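Nidogen (PDB 1NPE) probably links laminin to other basement-membrane components, this fragment being its six-bladed YWTD beta-propeller, the domain thought to bind laminin. Local coordinates at residues 1-6 with 12-17; 102-107 with 113-118; 127-132 with 151-156. All coordinates share one frame; numbering follows the deposited sequence.

Contact 1: 1-6 with 12-17; sequences GTHLLF and IERLPL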
loop_
_atom_site.group_PDB
_atom_site.type_symbol
_atom_site.label_atom_id
_atom_site.label_comp_id
_atom_site.label_asym_id
_atom_site.label_seq_id
_atom_site.Cartn_x
_atom_site.Cartn_y
_atom_site.Cartn_z
ATOM N N GLY A 1 4.684 23.416 -18.035
ATOM C CA GLY A 1 3.207 23.239 -17.880
ATOM C C GLY A 1 2.845 21.952 -17.159
ATOM O O GLY A 1 1.907 21.926 -16.364
ATOM N N THR A 2 3.580 20.882 -17.458
ATOM C CA THR A 2 3.353 19.579 -16.842
ATOM C C THR A 2 4.372 19.328 -15.731
ATOM O O THR A 2 5.566 19.582 -15.896
ATOM C CB THR A 2 3.446 18.444 -17.872
ATOM O OG1 THR A 2 4.767 18.413 -18.424
ATOM C CG2 THR A 2 2.440 18.656 -18.996
ATOM N N HIS A 3 3.896 18.813 -14.603
ATOM C CA HIS A 3 4.773 18.553 -13.472
ATOM C C HIS A 3 4.675 17.120 -12.990
ATOM O O HIS A 3 3.700 16.419 -13.267
ATOM C CB HIS A 3 4.431 19.496 -12.311
ATOM C CG HIS A 3 4.462 20.950 -12.679
ATOM N ND1 HIS A 3 3.443 21.564 -13.376
ATOM C CD2 HIS A 3 5.396 21.905 -12.459
ATOM C CE1 HIS A 3 3.749 22.834 -13.572
ATOM N NE2 HIS A 3 4.929 23.066 -13.025
ATOM N N LEU A 4 5.722 16.683 -12.302
ATOM C CA LEU A 4 5.778 15.353 -11.716
ATOM C C LEU A 4 5.511 15.554 -10.235
ATOM O O LEU A 4 6.019 16.504 -9.633
ATOM C CB LEU A 4 7.164 14.733 -11.879
ATOM C CG LEU A 4 7.368 13.628 -12.907
ATOM C CD1 LEU A 4 8.792 13.104 -12.767
ATOM C CD2 LEU A 4 6.372 12.504 -12.685
ATOM N N LEU A 5 4.724 14.658 -9.654
ATOM C CA LEU A 5 4.386 14.738 -8.243
ATOM C C LEU A 5 4.599 13.388 -7.585
ATOM O O LEU A 5 4.178 12.359 -8.123
ATOM C CB LEU A 5 2.919 15.148 -8.082
ATOM C CG LEU A 5 2.521 16.562 -8.511
ATOM C CD1 LEU A 5 1.075 16.594 -8.954
ATOM C CD2 LEU A 5 2.756 17.523 -7.370
ATOM N N PHE A 6 5.294 13.379 -6.451
ATOM C CA PHE A 6 5.503 12.131 -5.730
ATOM C C PHE A 6 5.339 12.278 -4.221
ATOM O O PHE A 6 5.465 13.370 -3.675
ATOM C CB PHE A 6 6.823 11.445 -6.111
ATOM C CG PHE A 6 8.060 12.200 -5.714
ATOM C CD1 PHE A 6 8.730 12.998 -6.641
ATOM C CD2 PHE A 6 8.597 12.057 -4.438
ATOM C CE1 PHE A 6 9.924 13.640 -6.311
ATOM C CE2 PHE A 6 9.790 12.691 -4.094
ATOM C CZ PHE A 6 10.458 13.485 -5.038
ATOM N N ILE A 12 4.333 15.985 -0.119
ATOM C CA ILE A 12 4.148 15.637 -1.522
ATOM C C ILE A 12 5.135 16.555 -2.246
ATOM O O ILE A 12 5.084 17.777 -2.082
ATOM C CB ILE A 12 2.727 15.940 -2.056
ATOM C CG1 ILE A 12 1.686 15.027 -1.405
ATOM C CG2 ILE A 12 2.689 15.742 -3.569
ATOM C CD1 ILE A 12 0.268 15.342 -1.855
ATOM N N GLU A 13 6.051 15.963 -3.008
ATOM C CA GLU A 13 7.053 16.725 -3.747
ATOM C C GLU A 13 6.591 17.056 -5.165
ATOM O O GLU A 13 5.793 16.332 -5.758
ATOM C CB GLU A 13 8.379 15.961 -3.790
ATOM C CG GLU A 13 9.576 16.766 -4.318
ATOM C CD GLU A 13 10.133 17.780 -3.317
ATOM O OE1 GLU A 13 9.482 18.057 -2.290
ATOM O OE2 GLU A 13 11.237 18.303 -3.559
ATOM N N ARG A 14 7.149 18.127 -5.715
ATOM C CA ARG A 14 6.807 18.592 -7.053
ATOM C C ARG A 14 8.041 19.002 -7.858
ATOM O O ARG A 14 8.938 19.678 -7.338
ATOM C CB ARG A 14 5.874 19.795 -6.928
ATOM C CG ARG A 14 5.584 20.526 -8.215
ATOM C CD ARG A 14 4.801 21.804 -7.952
ATOM N NE ARG A 14 4.354 22.394 -9.208
ATOM C CZ ARG A 14 3.361 23.269 -9.321
ATOM N NH1 ARG A 14 2.698 23.677 -8.246
ATOM N NH2 ARG A 14 3.019 23.724 -10.520
ATOM N N LEU A 15 8.100 18.568 -9.115
ATOM C CA LEU A 15 9.199 18.948 -10.001
ATOM C C LEU A 15 8.724 19.004 -11.442
ATOM O O LEU A 15 8.003 18.122 -11.912
ATOM C CB LEU A 15 10.419 18.030 -9.866
ATOM C CG LEU A 15 10.383 16.586 -10.349
ATOM C CD1 LEU A 15 11.774 16.169 -10.794
ATOM C CD2 LEU A 15 9.875 15.695 -9.239
ATOM N N PRO A 16 9.127 20.055 -12.163
ATOM C CA PRO A 16 8.781 20.309 -13.562
ATOM C C PRO A 16 9.267 19.253 -14.537
ATOM O O PRO A 16 10.292 18.611 -14.316
ATOM C CB PRO A 16 9.468 21.648 -13.843
ATOM C CG PRO A 16 9.530 22.297 -12.496
ATOM C CD PRO A 16 9.950 21.151 -11.629
ATOM N N LEU A 17 8.500 19.085 -15.610
ATOM C CA LEU A 17 8.815 18.155 -16.684
ATOM C C LEU A 17 8.812 18.949 -17.982
ATOM O O LEU A 17 7.746 19.245 -18.522
ATOM C CB LEU A 17 7.753 17.059 -16.802
ATOM C CG LEU A 17 7.991 15.645 -16.270
ATOM C CD1 LEU A 17 6.907 14.742 -16.858
ATOM C CD2 LEU A 17 9.363 15.121 -16.667
#
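Ile12 touches Leu5 and Phe6: its CG2 lies 4.2 Å from Leu5 CD2, and its CA-H is directed at Phe6 O. Glu13 N gives a bond to that same oxygen, and Glu13 O takes Phe6 N in return, closing one hydrogen-bonded pair. Glu13 CB lies over the Phe6 ring face, 3.6 Å from the ring centroid, a CH-pi contact; with CG anti to the backbone N (chi1 -169°) the chain continues alongside the ring, CG 3.5 Å from Phe6 CZ, and the carboxylate turns away to a salt bridge with Lys11. Arg14 goes to the other face of the sheet. CB touches Leu5 CD2, and the extended chain carries NH2 over one face of the His3 imidazole, 3.2 Å above the plane, the guanidinium turned edge-on to the ring with the two planes 89° apart. The hairpin forms the middle of a four-stranded antiparallel propeller blade, flanked by strand 28-33 and by strand 256-259 from the end of the chain, so both ends of the chain meet in one blade. Leu15 O receives Leu4 N at 2.7 Å, nearly straight at 171°. Leu15 CD2 meets the Phe6 ring edge, 3.6 Å from CE1. Pro16, without an N-H, fits a non-hydrogen-bonded position opposite His3, its CG 4.2 Å from His3 CD2. Leu17 sets CG against Leu4 CG at 4.0 Å, both side chains also touching Tyr222.

Contact 2: 102-107 with 113-118; sequences RIEVAK and RRVLFD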
loop_
_atom_site.group_PDB
_atom_site.type_symbol
_atom_site.label_atom_id
_atom_site.label_comp_id
_atom_site.label_asym_id
_atom_site.label_seq_id
_atom_site.Cartn_x
_atom_site.Cartn_y
_atom_site.Cartn_z
ATOM N N ARG A 102 -11.008 -3.910 -0.290
ATOM C CA ARG A 102 -11.970 -3.460 -1.267
ATOM C C ARG A 102 -11.534 -2.319 -2.160
ATOM O O ARG A 102 -10.428 -1.773 -2.030
ATOM C CB ARG A 102 -13.300 -3.135 -0.583
ATOM C CG ARG A 102 -13.241 -2.091 0.498
ATOM C CD ARG A 102 -14.461 -2.212 1.384
ATOM N NE ARG A 102 -14.812 -0.933 1.981
ATOM C CZ ARG A 102 -15.395 -0.787 3.165
ATOM N NH1 ARG A 102 -15.698 -1.848 3.898
ATOM N NH2 ARG A 102 -15.673 0.431 3.611
ATOM N N ILE A 103 -12.371 -2.074 -3.160
ATOM C CA ILE A 103 -12.176 -1.001 -4.110
ATOM C C ILE A 103 -13.474 -0.215 -4.060
ATOM O O ILE A 103 -14.553 -0.758 -4.292
ATOM C CB ILE A 103 -11.912 -1.531 -5.539
ATOM C CG1 ILE A 103 -10.544 -2.221 -5.596
ATOM C CG2 ILE A 103 -11.961 -0.385 -6.549
ATOM C CD1 ILE A 103 -10.275 -2.942 -6.880
ATOM N N GLU A 104 -13.377 1.040 -3.654
ATOM C CA GLU A 104 -14.553 1.884 -3.568
ATOM C C GLU A 104 -14.525 3.001 -4.598
ATOM O O GLU A 104 -13.483 3.336 -5.159
ATOM C CB GLU A 104 -14.684 2.477 -2.164
ATOM C CG GLU A 104 -14.735 1.436 -1.044
ATOM C CD GLU A 104 -15.244 2.017 0.257
ATOM O OE1 GLU A 104 -16.309 2.656 0.238
ATOM O OE2 GLU A 104 -14.586 1.842 1.297
ATOM N N VAL A 105 -15.701 3.540 -4.872
ATOM C CA VAL A 105 -15.846 4.631 -5.809
ATOM C C VAL A 105 -16.717 5.661 -5.094
ATOM O O VAL A 105 -17.540 5.298 -4.249
ATOM C CB VAL A 105 -16.486 4.150 -7.139
ATOM C CG1 VAL A 105 -17.852 3.504 -6.889
ATOM C CG2 VAL A 105 -16.602 5.305 -8.116
ATOM N N ALA A 106 -16.467 6.940 -5.356
ATOM C CA ALA A 106 -17.235 8.016 -4.725
ATOM C C ALA A 106 -17.117 9.305 -5.529
ATOM O O ALA A 106 -16.304 9.396 -6.445
ATOM C CB ALA A 106 -16.738 8.244 -3.295
ATOM N N LYS A 107 -17.942 10.294 -5.192
ATOM C CA LYS A 107 -17.903 11.587 -5.872
ATOM C C LYS A 107 -16.600 12.299 -5.523
ATOM O O LYS A 107 -15.955 11.958 -4.531
ATOM C CB LYS A 107 -19.088 12.452 -5.440
ATOM C CG LYS A 107 -20.431 11.941 -5.930
ATOM C CD LYS A 107 -21.582 12.794 -5.414
ATOM C CE LYS A 107 -21.522 14.224 -5.926
ATOM N NZ LYS A 107 -22.761 14.976 -5.565
ATOM N N ARG A 113 -20.463 7.163 -1.337
ATOM C CA ARG A 113 -19.564 6.024 -1.428
ATOM C C ARG A 113 -20.291 4.760 -1.849
ATOM O O ARG A 113 -21.434 4.529 -1.459
ATOM C CB ARG A 113 -18.929 5.734 -0.069
ATOM C CG ARG A 113 -17.726 6.556 0.265
ATOM C CD ARG A 113 -16.708 5.652 0.908
ATOM N NE ARG A 113 -16.473 6.015 2.289
ATOM C CZ ARG A 113 -15.812 5.265 3.160
ATOM N NH1 ARG A 113 -15.319 4.089 2.808
ATOM N NH2 ARG A 113 -15.609 5.727 4.382
ATOM N N ARG A 114 -19.588 3.923 -2.600
ATOM C CA ARG A 114 -20.110 2.648 -3.058
ATOM C C ARG A 114 -18.944 1.678 -3.124
ATOM O O ARG A 114 -17.876 2.020 -3.628
ATOM C CB ARG A 114 -20.756 2.763 -4.450
ATOM C CG ARG A 114 -20.935 1.412 -5.146
ATOM C CD ARG A 114 -21.784 1.471 -6.409
ATOM N NE ARG A 114 -21.729 0.200 -7.134
ATOM C CZ ARG A 114 -22.070 0.040 -8.409
ATOM N NH1 ARG A 114 -22.514 1.073 -9.115
ATOM N NH2 ARG A 114 -21.896 -1.138 -9.004
ATOM N N VAL A 115 -19.136 0.488 -2.571
ATOM C CA VAL A 115 -18.110 -0.536 -2.609
ATOM C C VAL A 115 -18.248 -1.204 -3.968
ATOM O O VAL A 115 -19.204 -1.942 -4.216
ATOM C CB VAL A 115 -18.293 -1.576 -1.472
ATOM C CG1 VAL A 115 -17.269 -2.695 -1.601
ATOM C CG2 VAL A 115 -18.149 -0.896 -0.110
ATOM N N LEU A 116 -17.314 -0.900 -4.863
ATOM C CA LEU A 116 -17.328 -1.459 -6.207
ATOM C C LEU A 116 -17.004 -2.953 -6.183
ATOM O O LEU A 116 -17.700 -3.746 -6.808
ATOM C CB LEU A 116 -16.344 -0.700 -7.104
ATOM C CG LEU A 116 -16.653 -0.673 -8.604
ATOM C CD1 LEU A 116 -18.053 -0.102 -8.840
ATOM C CD2 LEU A 116 -15.605 0.159 -9.336
ATOM N N PHE A 117 -15.962 -3.330 -5.445
ATOM C CA PHE A 117 -15.558 -4.730 -5.329
ATOM C C PHE A 117 -15.053 -4.991 -3.917
ATOM O O PHE A 117 -14.415 -4.130 -3.319
ATOM C CB PHE A 117 -14.422 -5.066 -6.308
ATOM C CG PHE A 117 -14.755 -4.822 -7.754
ATOM C CD1 PHE A 117 -15.661 -5.639 -8.422
ATOM C CD2 PHE A 117 -14.144 -3.783 -8.454
ATOM C CE1 PHE A 117 -15.956 -5.428 -9.770
ATOM C CE2 PHE A 117 -14.431 -3.559 -9.805
ATOM C CZ PHE A 117 -15.341 -4.386 -10.465
ATOM N N ASP A 118 -15.291 -6.189 -3.396
ATOM C CA ASP A 118 -14.820 -6.511 -2.051
ATOM C C ASP A 118 -14.586 -7.993 -1.799
ATOM O O ASP A 118 -14.579 -8.445 -0.652
ATOM C CB ASP A 118 -15.752 -5.926 -0.981
ATOM C CG ASP A 118 -17.125 -6.559 -0.984
ATOM O OD1 ASP A 118 -17.463 -7.279 -1.953
ATOM O OD2 ASP A 118 -17.862 -6.338 -0.003
#
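Ile103 faces a classic beta bulge: its O receives Phe117 N at 3.2 Å in the carbonyl plane and, weakly, Leu116 N, while Ile103 N gives its proton to Phe117 O at 2.9 Å. Beyond the bulge Val105 and Arg114 exchange both backbone bonds. On the face bearing Glu104 the polar groups are side chains. Arg102 grips Glu104 OE2 side-on, NE and NH2 each at 2.9 Å and both from above the same face of the carboxylate. Arg113, its chain bent at chi2 and chi3, brings NH1 to the syn side of Glu104 OE1 at 3.1 Å, with a weak second bond to OE2. Further acceptors share the charge: Arg102 NH2 pairs with Asp77, and Arg113 makes weak bonds to the carbonyls of Gln76 and Asp77. With an alanine here in place of Glu104, the two guanidinium groups, 3.8 Å apart at Arg102 NH2 and Arg113 NH1, would probably lose their shared counter-charge, leaving Arg102 to Asp77 and Arg113 to its weak bonds. Val115 CG2 packs over the Arg102 guanidinium, 3.9 Å above its plane. Strand 102-107 continues the sheet through Trp95 and Ile93 of strand 92-97, whereas strand 114-117 is the outermost of this blade, with Phe117 and Leu116 packed on Trp138 and Leu136 of strand 135-140 in the next.

Contact 3: 127-132 with 151-156; sequences IVTDPV and SHMDGT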
loop_
_atom_site.group_PDB
_atom_site.type_symbol
_atom_site.label_atom_id
_atom_site.label_comp_id
_atom_site.label_asym_id
_atom_site.label_seq_id
_atom_site.Cartn_x
_atom_site.Cartn_y
_atom_site.Cartn_z
ATOM N N ILE A 127 -3.902 1.341 -8.866
ATOM C CA ILE A 127 -5.184 1.452 -9.558
ATOM C C ILE A 127 -5.202 2.678 -10.475
ATOM O O ILE A 127 -4.742 3.756 -10.103
ATOM C CB ILE A 127 -6.386 1.480 -8.579
ATOM C CG1 ILE A 127 -7.699 1.411 -9.365
ATOM C CG2 ILE A 127 -6.364 2.739 -7.731
ATOM C CD1 ILE A 127 -8.935 1.305 -8.489
ATOM N N VAL A 128 -5.669 2.479 -11.700
ATOM C CA VAL A 128 -5.742 3.555 -12.688
ATOM C C VAL A 128 -7.019 3.458 -13.511
ATOM O O VAL A 128 -7.639 2.394 -13.599
ATOM C CB VAL A 128 -4.547 3.518 -13.683
ATOM C CG1 VAL A 128 -3.247 3.868 -12.977
ATOM C CG2 VAL A 128 -4.444 2.140 -14.343
ATOM N N THR A 129 -7.385 4.572 -14.132
ATOM C CA THR A 129 -8.566 4.635 -14.978
ATOM C C THR A 129 -8.185 5.053 -16.390
ATOM O O THR A 129 -7.090 5.556 -16.634
ATOM C CB THR A 129 -9.564 5.708 -14.507
ATOM O OG1 THR A 129 -8.869 6.946 -14.321
ATOM C CG2 THR A 129 -10.282 5.300 -13.239
ATOM N N ASP A 130 -9.129 4.846 -17.300
ATOM C CA ASP A 130 -9.031 5.241 -18.704
ATOM C C ASP A 130 -10.464 5.724 -18.935
ATOM O O ASP A 130 -11.273 5.040 -19.552
ATOM C CB ASP A 130 -8.712 4.041 -19.606
ATOM C CG ASP A 130 -8.590 4.430 -21.082
ATOM O OD1 ASP A 130 -8.456 5.633 -21.396
ATOM O OD2 ASP A 130 -8.621 3.520 -21.931
ATOM N N PRO A 131 -10.803 6.896 -18.376
ATOM C CA PRO A 131 -12.133 7.503 -18.477
ATOM C C PRO A 131 -12.782 7.536 -19.845
ATOM O O PRO A 131 -13.986 7.305 -19.956
ATOM C CB PRO A 131 -11.910 8.902 -17.916
ATOM C CG PRO A 131 -10.835 8.660 -16.877
ATOM C CD PRO A 131 -9.883 7.789 -17.649
ATOM N N VAL A 132 -11.998 7.791 -20.886
ATOM C CA VAL A 132 -12.558 7.855 -22.231
ATOM C C VAL A 132 -13.131 6.511 -22.712
ATOM O O VAL A 132 -14.204 6.483 -23.323
ATOM C CB VAL A 132 -11.542 8.441 -23.253
ATOM C CG1 VAL A 132 -12.218 8.671 -24.598
ATOM C CG2 VAL A 132 -10.972 9.769 -22.736
ATOM N N SER A 151 -11.753 -4.092 -15.150
ATOM C CA SER A 151 -13.207 -4.120 -15.117
ATOM C C SER A 151 -13.674 -2.816 -15.725
ATOM O O SER A 151 -12.864 -1.918 -15.981
ATOM C CB SER A 151 -13.731 -4.231 -13.681
ATOM O OG SER A 151 -13.749 -2.967 -13.032
ATOM N N HIS A 152 -14.966 -2.731 -16.009
ATOM C CA HIS A 152 -15.525 -1.495 -16.531
ATOM C C HIS A 152 -15.537 -0.571 -15.305
ATOM O O HIS A 152 -15.554 -1.046 -14.169
ATOM C CB HIS A 152 -16.975 -1.702 -17.010
ATOM C CG HIS A 152 -17.110 -2.419 -18.320
ATOM N ND1 HIS A 152 -18.326 -2.863 -18.798
ATOM C CD2 HIS A 152 -16.198 -2.725 -19.274
ATOM C CE1 HIS A 152 -18.160 -3.403 -19.992
ATOM N NE2 HIS A 152 -16.877 -3.332 -20.304
ATOM N N MET A 153 -15.519 0.737 -15.525
ATOM C CA MET A 153 -15.564 1.674 -14.412
ATOM C C MET A 153 -16.903 1.601 -13.685
ATOM O O MET A 153 -16.993 1.973 -12.512
ATOM C CB MET A 153 -15.273 3.097 -14.890
ATOM C CG MET A 153 -13.783 3.350 -15.083
ATOM S SD MET A 153 -13.394 4.827 -16.012
ATOM C CE MET A 153 -13.839 6.053 -14.861
ATOM N N ASP A 154 -17.919 1.065 -14.367
ATOM C CA ASP A 154 -19.258 0.918 -13.791
ATOM C C ASP A 154 -19.402 -0.304 -12.871
ATOM O O ASP A 154 -20.460 -0.522 -12.281
ATOM C CB ASP A 154 -20.344 0.909 -14.888
ATOM C CG ASP A 154 -20.197 -0.247 -15.880
ATOM O OD1 ASP A 154 -19.795 -1.354 -15.483
ATOM O OD2 ASP A 154 -20.517 -0.055 -17.071
ATOM N N GLY A 155 -18.356 -1.120 -12.790
ATOM C CA GLY A 155 -18.396 -2.287 -11.924
ATOM C C GLY A 155 -18.655 -3.624 -12.588
ATOM O O GLY A 155 -18.596 -4.657 -11.924
ATOM N N THR A 156 -18.971 -3.620 -13.880
ATOM C CA THR A 156 -19.221 -4.869 -14.590
ATOM C C THR A 156 -17.951 -5.359 -15.282
ATOM O O THR A 156 -16.918 -4.679 -15.281
ATOM C CB THR A 156 -20.332 -4.724 -15.682
ATOM O OG1 THR A 156 -19.846 -3.930 -16.776
ATOM C CG2 THR A 156 -21.591 -4.078 -15.101
#
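A type I beta turn from His152 to Gly155 ends strand 147-152 and sends Met153 across to Thr129 and Pro131, where strand 124-130 runs out. Met153 carries the contact. Its CG is anti to the carbonyl carbon (chi1 -80°), and the chain bends at chi3, so that SD comes 3.9 Å from Pro131 CA while the methyl CE reaches Thr129 CG2 at 4.0 Å, the two side chains crossing at about a right angle. Pro131 CG is a looser neighbour of CE, at 4.5 Å. Thr129 turns its methyl to Met153 while OG1 is hydrogen-bonded to the carbonyl of Leu86. Both strands belong to one four-stranded blade of the YWTD propeller, with strand 135-140 between them, so Met153 reaches past the end of a strand; it also touches Phe94 and Asp87 of the preceding blade. The turn is held from within. His152 O accepts Gly155 N at 3.1 Å and Ser151 OG at 2.9 Å, from opposite faces of its plane. Asp154 OD1 takes Thr156 N at 2.9 Å, an Asx turn, and Gly155 has a positive phi (101°) at which a side chain would press on the preceding carbonyl oxygen.

How the contacts relate
Contacts 1 and 2 are both antiparallel hairpins within propeller blades, whereas contact 3 joins the end of one strand to the turn that follows another, the two strands not being neighbours in their sheet. Contact 1 is the most buried, its polar atoms met largely by backbone pairing and one face packed with leucine and phenylalanine; contact 2 is partly open and adds a buried glutamate shared by two arginines. Contact 3 is small and has no hydrogen bond across it, just methionine packing. Contact 1 lies on the opposite side of the chain's centre from the other two. Contacts 2 and 3 sit in consecutive blades and touch: Phe117 CZ lies 3.3 Å from Ser151 OG, and Leu116 packs on Gly155.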